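Local coordinates for protein Fe(2+) transporter FeoB (PDB 3I8S) that drives ferrous iron uptake across the bacterial inner membrane, its cytosolic GTP-binding domain probably coupling nucleotide binding to channel opening, at residues Thr18-Leu23 against Leu54-Gly59; Gln28-Trp33 against Thr37-Glu42. All coordinates share one frame; numbering follows the deposited sequence.

Contact 1 (Thr18-Leu23 against Leu54-Gly59); sequences TLFNQL and LVDLPG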
loop_
_atom_site.group_PDB
_atom_site.type_symbol
_atom_site.label_atom_id
_atom_site.label_comp_id
_atom_site.label_asym_id
_atom_site.label_seq_id
_atom_site.Cartn_x
_atom_site.Cartn_y
_atom_site.Cartn_z
ATOM N N THR A 18 13.550 7.091 9.035
ATOM C CA THR A 18 13.643 8.192 9.992
ATOM C C THR A 18 12.336 8.320 10.788
ATOM O O THR A 18 12.409 8.572 12.012
ATOM C CB THR A 18 13.992 9.515 9.336
ATOM O OG1 THR A 18 13.000 9.809 8.349
ATOM C CG2 THR A 18 15.409 9.440 8.700
ATOM N N LEU A 19 11.194 8.125 10.132
ATOM C CA LEU A 19 9.883 8.149 10.815
ATOM C C LEU A 19 9.821 7.045 11.880
ATOM O O LEU A 19 9.368 7.261 13.002
ATOM C CB LEU A 19 8.691 8.057 9.852
ATOM C CG LEU A 19 7.300 8.133 10.511
ATOM C CD1 LEU A 19 7.195 9.390 11.487
ATOM C CD2 LEU A 19 6.185 8.127 9.441
ATOM N N PHE A 20 10.256 5.860 11.500
ATOM C CA PHE A 20 10.298 4.724 12.423
ATOM C C PHE A 20 11.089 5.101 13.668
ATOM O O PHE A 20 10.611 4.920 14.787
ATOM C CB PHE A 20 10.951 3.500 11.759
ATOM C CG PHE A 20 10.996 2.315 12.652
ATOM C CD1 PHE A 20 9.837 1.553 12.859
ATOM C CD2 PHE A 20 12.127 1.997 13.349
ATOM C CE1 PHE A 20 9.847 0.471 13.715
ATOM C CE2 PHE A 20 12.144 0.885 14.224
ATOM C CZ PHE A 20 10.977 0.130 14.399
ATOM N N ASN A 21 12.292 5.625 13.457
ATOM C CA ASN A 21 13.171 6.001 14.551
ATOM C C ASN A 21 12.592 7.125 15.417
ATOM O O ASN A 21 12.713 7.104 16.640
ATOM C CB ASN A 21 14.545 6.373 13.996
ATOM C CG ASN A 21 15.315 5.173 13.547
ATOM O OD1 ASN A 21 15.078 4.066 14.034
ATOM N ND2 ASN A 21 16.279 5.378 12.633
ATOM N N GLN A 22 11.930 8.079 14.777
ATOM C CA GLN A 22 11.303 9.191 15.483
ATOM C C GLN A 22 10.162 8.716 16.371
ATOM O O GLN A 22 10.005 9.190 17.491
ATOM C CB GLN A 22 10.766 10.198 14.476
ATOM C CG GLN A 22 11.859 11.030 13.878
ATOM C CD GLN A 22 11.398 11.938 12.772
ATOM O OE1 GLN A 22 10.296 11.807 12.238
ATOM N NE2 GLN A 22 12.275 12.850 12.381
ATOM N N LEU A 23 9.374 7.779 15.881
ATOM C CA LEU A 23 8.183 7.301 16.610
ATOM C C LEU A 23 8.570 6.416 17.795
ATOM O O LEU A 23 8.021 6.521 18.879
ATOM C CB LEU A 23 7.277 6.554 15.659
ATOM C CG LEU A 23 6.443 7.461 14.751
ATOM C CD1 LEU A 23 5.745 6.612 13.718
ATOM C CD2 LEU A 23 5.445 8.245 15.612
ATOM N N LEU A 54 4.783 -1.044 16.177
ATOM C CA LEU A 54 5.091 -0.602 14.821
ATOM C C LEU A 54 6.108 -1.538 14.201
ATOM O O LEU A 54 7.215 -1.675 14.697
ATOM C CB LEU A 54 5.661 0.831 14.862
ATOM C CG LEU A 54 5.883 1.553 13.551
ATOM C CD1 LEU A 54 4.506 1.736 12.875
ATOM C CD2 LEU A 54 6.698 2.892 13.800
ATOM N N VAL A 55 5.717 -2.183 13.118
ATOM C CA VAL A 55 6.537 -3.134 12.392
ATOM C C VAL A 55 7.045 -2.469 11.122
ATOM O O VAL A 55 6.252 -2.026 10.255
ATOM C CB VAL A 55 5.719 -4.425 12.042
ATOM C CG1 VAL A 55 6.614 -5.398 11.267
ATOM C CG2 VAL A 55 5.146 -5.057 13.305
ATOM N N ASP A 56 8.347 -2.341 11.023
ATOM C CA ASP A 56 8.958 -1.643 9.892
ATOM C C ASP A 56 9.079 -2.615 8.729
ATOM O O ASP A 56 9.857 -3.568 8.814
ATOM C CB ASP A 56 10.344 -1.146 10.278
ATOM C CG ASP A 56 11.035 -0.366 9.140
ATOM O OD1 ASP A 56 10.372 0.306 8.338
ATOM O OD2 ASP A 56 12.257 -0.419 9.124
ATOM N N LEU A 57 8.397 -2.375 7.640
ATOM C CA LEU A 57 8.481 -3.335 6.524
ATOM C C LEU A 57 9.598 -2.925 5.532
ATOM O O LEU A 57 9.892 -1.737 5.383
ATOM C CB LEU A 57 7.134 -3.433 5.836
ATOM C CG LEU A 57 5.926 -3.803 6.681
ATOM C CD1 LEU A 57 4.703 -3.923 5.811
ATOM C CD2 LEU A 57 6.232 -5.086 7.483
ATOM N N PRO A 58 10.229 -3.908 4.857
ATOM C CA PRO A 58 11.309 -3.535 3.935
ATOM C C PRO A 58 10.778 -2.606 2.856
ATOM O O PRO A 58 9.618 -2.701 2.490
ATOM C CB PRO A 58 11.758 -4.871 3.342
ATOM C CG PRO A 58 11.308 -5.880 4.291
ATOM C CD PRO A 58 10.028 -5.361 4.887
ATOM N N GLY A 59 11.599 -1.665 2.421
ATOM C CA GLY A 59 11.188 -0.715 1.387
ATOM C C GLY A 59 10.878 -1.453 0.108
ATOM O O GLY A 59 11.572 -2.396 -0.252
#
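The phenyl ring of Phe20 meets Asp56 with one face and Leu54 with its edge. Over the face sits the CB methylene of Asp56, 4.1 Å from the Phe20 ring centroid and 25° off the ring normal, a CH-pi contact displaced toward the rim where CD1 and CE1 lie. The carboxylate beyond it is stacked at only 24° to the ring plane. At the edge, in the ring plane, the backbone carbonyl of Leu54 approaches, its O 3.5 Å from Phe20 CE1. The same CD1-CE1 rim also meets a methyl: Leu54 CD2, off the ring plane on the side away from Asp56 CB, lies 3.5 Å from Phe20 CD1 as the two side chains slide past each other. Because CG of Phe20 is anti to the backbone N (chi1 -179°), the ring reaches from helix 16-24 across to strand 51-56; the axes of 18-23 and 54-56 approach to 9.9 Å and run roughly antiparallel. One helical turn on, Leu23 CD1 meets that same Leu54 CD2 at 3.8 Å, the two leucines crossing at about a right angle. Replacing Phe20 with an alanine would probably open a gap between helix and strand, leaving Leu54 CD2 and the CB of Asp56 without their aromatic partner. Leu8 of strand 4-10 and Lys41 of strand 39-46 also touch the Phe20 side chain. This is the helix that follows the P-loop, packed on the sheet of a Ras-like GTPase domain; the strand runs into Asp56-Gly59, the DxxG motif, predicted to bind GTP. No hydrogen bond joins the two segments: dispersion and ring contacts hold them, and Asp56 gives the phenyl group its methylene, which leaves its carboxylate beside Lys16 of the nucleotide site.

Contact 2 (Gln28-Trp33 against Thr37-Glu42); sequences QRVGNW and TVERKE
Arg40 lies across the indole of Trp33, and its side chain can be followed over that ring atom by atom. Arg40 CB sits above the five-membered ring of Trp33, 3.5 Å from its centroid in a CH-pi contact, and CG passes over CE2 and CZ2. Arg40 CD rides 3.7 Å above the Trp33 indole plane, over its centre. With CG anti to the backbone N (chi1 170°) and the chain extended to NE, the guanidinium arrives over the six-membered ring, where Arg40 NH1 is 3.4 Å from Trp33 CZ3; this cation-pi contact is off-centre, the planes 34° apart. At the tip, Arg40 NH2 donates to Glu42 OE1 at 3.0 Å, the oxygen lying in the guanidinium plane, while NE adds a weak bond to the same atom. The other oxygen, Glu42 OE2, takes Arg29 NH2 at 2.9 Å from above the carboxylate plane. One carboxylate thus joins two arginines, and its charge probably eases their proximity. Beneath them, the antiparallel hydrogen-bonded pairs Arg29-Glu42 and Gly31-Arg40 hold the hairpin, and Trp33 N to Val38 O extends the pairing toward the turn. On the face of Val30 and Lys41, water 1 links Gln28 OE1, 2.6 Å away, to Lys41 NZ, while Gln28 NE2 is hydrogen-bonded to Asn21 OD1 of helix 16-24. Thr37-Glu39 belong to the first switch region, predicted to bind GTP. The hairpin forms one margin of the domain's sheet: strand 39-46 adjoins strand 51-56, Trp33 and Val38 touch Ile76 of helix 72-83, and Gln28 and Lys41 touch helix 16-24.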
loop_
_atom_site.group_PDB
_atom_site.type_symbol
_atom_site.label_atom_id
_atom_site.label_comp_id
_atom_site.label_asym_id
_atom_site.label_seq_id
_atom_site.Cartn_x
_atom_site.Cartn_y
_atom_site.Cartn_z
ATOM N N GLN A 28 12.932 -0.281 20.527
ATOM C CA GLN A 28 12.903 -1.058 19.312
ATOM C C GLN A 28 13.681 -2.342 19.482
ATOM O O GLN A 28 14.605 -2.423 20.292
ATOM C CB GLN A 28 13.433 -0.309 18.063
ATOM C CG GLN A 28 14.153 0.986 18.215
ATOM C CD GLN A 28 14.589 1.563 16.851
ATOM O OE1 GLN A 28 15.283 0.890 16.079
ATOM N NE2 GLN A 28 14.180 2.781 16.552
ATOM N N ARG A 29 13.309 -3.345 18.704
ATOM C CA ARG A 29 14.064 -4.576 18.646
ATOM C C ARG A 29 14.364 -4.970 17.211
ATOM O O ARG A 29 13.647 -4.594 16.298
ATOM C CB ARG A 29 13.293 -5.685 19.346
ATOM C CG ARG A 29 12.035 -6.109 18.662
ATOM C CD ARG A 29 11.440 -7.329 19.333
ATOM N NE ARG A 29 9.985 -7.310 19.240
ATOM C CZ ARG A 29 9.160 -8.079 19.949
ATOM N NH1 ARG A 29 9.622 -8.960 20.830
ATOM N NH2 ARG A 29 7.845 -7.958 19.779
ATOM N N VAL A 30 15.429 -5.740 17.021
ATOM C CA VAL A 30 15.752 -6.229 15.704
ATOM C C VAL A 30 15.928 -7.754 15.733
ATOM O O VAL A 30 16.530 -8.336 16.664
ATOM C CB VAL A 30 17.028 -5.536 15.146
ATOM C CG1 VAL A 30 17.330 -6.013 13.754
ATOM C CG2 VAL A 30 16.868 -4.005 15.131
ATOM N N GLY A 31 15.404 -8.403 14.703
ATOM C CA GLY A 31 15.681 -9.813 14.475
ATOM C C GLY A 31 15.688 -9.966 12.976
ATOM O O GLY A 31 16.031 -9.034 12.270
ATOM N N ASN A 32 15.379 -11.169 12.507
ATOM C CA ASN A 32 15.241 -11.428 11.081
ATOM C C ASN A 32 13.839 -11.917 10.794
ATOM O O ASN A 32 13.200 -12.504 11.667
ATOM C CB ASN A 32 16.251 -12.460 10.616
ATOM C CG ASN A 32 17.676 -11.922 10.608
ATOM O OD1 ASN A 32 17.985 -10.955 11.300
ATOM N ND2 ASN A 32 18.539 -12.541 9.833
ATOM N N TRP A 33 13.368 -11.646 9.583
ATOM C CA TRP A 33 12.082 -12.155 9.123
ATOM C C TRP A 33 12.222 -13.674 9.083
ATOM O O TRP A 33 13.271 -14.177 8.716
ATOM C CB TRP A 33 11.707 -11.585 7.745
ATOM C CG TRP A 33 11.282 -10.194 7.832
ATOM C CD1 TRP A 33 12.067 -9.093 7.705
ATOM C CD2 TRP A 33 9.986 -9.728 8.154
ATOM N NE1 TRP A 33 11.334 -7.956 7.933
ATOM C CE2 TRP A 33 10.039 -8.318 8.185
ATOM C CE3 TRP A 33 8.766 -10.362 8.413
ATOM C CZ2 TRP A 33 8.941 -7.537 8.474
ATOM C CZ3 TRP A 33 7.660 -9.572 8.658
ATOM C CH2 TRP A 33 7.758 -8.174 8.696
ATOM N N THR A 37 17.342 -13.976 5.855
ATOM C CA THR A 37 18.351 -13.208 6.564
ATOM C C THR A 37 17.991 -11.699 6.661
ATOM O O THR A 37 18.712 -10.925 7.316
ATOM C CB THR A 37 19.766 -13.489 5.944
ATOM O OG1 THR A 37 19.757 -13.175 4.539
ATOM C CG2 THR A 37 20.116 -14.947 6.126
ATOM N N VAL A 38 16.853 -11.304 6.094
ATOM C CA VAL A 38 16.478 -9.904 5.993
ATOM C C VAL A 38 16.079 -9.464 7.411
ATOM O O VAL A 38 15.361 -10.186 8.102
ATOM C CB VAL A 38 15.298 -9.665 4.997
ATOM C CG1 VAL A 38 14.826 -8.198 5.026
ATOM C CG2 VAL A 38 15.671 -10.128 3.567
ATOM N N GLU A 39 16.592 -8.314 7.834
ATOM C CA GLU A 39 16.291 -7.748 9.165
ATOM C C GLU A 39 14.825 -7.367 9.328
ATOM O O GLU A 39 14.199 -6.782 8.421
ATOM C CB GLU A 39 17.167 -6.522 9.412
ATOM C CG GLU A 39 16.786 -5.654 10.599
ATOM C CD GLU A 39 17.256 -4.220 10.431
ATOM O OE1 GLU A 39 18.318 -3.910 11.011
ATOM O OE2 GLU A 39 16.594 -3.427 9.686
ATOM N N ARG A 40 14.286 -7.680 10.518
ATOM C CA ARG A 40 12.943 -7.306 10.920
ATOM C C ARG A 40 13.075 -6.402 12.141
ATOM O O ARG A 40 13.659 -6.834 13.142
ATOM C CB ARG A 40 12.106 -8.543 11.239
ATOM C CG ARG A 40 10.786 -8.216 11.891
ATOM C CD ARG A 40 9.812 -9.403 12.009
ATOM N NE ARG A 40 8.575 -8.964 12.710
ATOM C CZ ARG A 40 7.374 -9.535 12.595
ATOM N NH1 ARG A 40 7.189 -10.623 11.849
ATOM N NH2 ARG A 40 6.350 -9.046 13.258
ATOM N N LYS A 41 12.673 -5.147 12.003
ATOM C CA LYS A 41 12.722 -4.178 13.099
ATOM C C LYS A 41 11.300 -3.887 13.521
ATOM O O LYS A 41 10.433 -3.750 12.668
ATOM C CB LYS A 41 13.303 -2.821 12.616
ATOM C CG LYS A 41 14.834 -2.697 12.369
ATOM C CD LYS A 41 15.266 -1.196 12.698
ATOM C CE LYS A 41 16.311 -0.566 11.745
ATOM N NZ LYS A 41 17.625 -0.330 12.388
ATOM N N GLU A 42 11.064 -3.776 14.819
ATOM C CA GLU A 42 9.800 -3.289 15.316
ATOM C C GLU A 42 10.021 -2.541 16.599
ATOM O O GLU A 42 11.096 -2.624 17.187
ATOM C CB GLU A 42 8.760 -4.403 15.409
ATOM C CG GLU A 42 8.966 -5.471 16.343
ATOM C CD GLU A 42 7.786 -6.466 16.249
ATOM O OE1 GLU A 42 7.505 -6.994 15.132
ATOM O OE2 GLU A 42 7.172 -6.718 17.293
HETATM O O HOH W 1 16.477 1.762 13.884
HETATM O O HOH W 2 19.751 -9.846 9.341
HETATM O O HOH W 3 11.793 -5.011 9.069
#

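Contact 1 is buried and largely apolar, a helix laid on a sheet strand with Asp56 lending only its methylene, whereas contact 2 is a surface hairpin at the sheet's margin, tied by backbone hydrogen bonds and a salt-bridge network. In the chain, the hairpin falls between the helix and the strand of contact 1. The two also meet in space: Asp56 N probably bonds to Lys41 O as strands 51-56 and 39-46 pair, and Leu54 O packs on Glu42 CB. Both contribute residues to predicted nucleotide-binding loops of the G domain, Asp56-Gly59 in contact 1 and Thr37-Glu39 in contact 2.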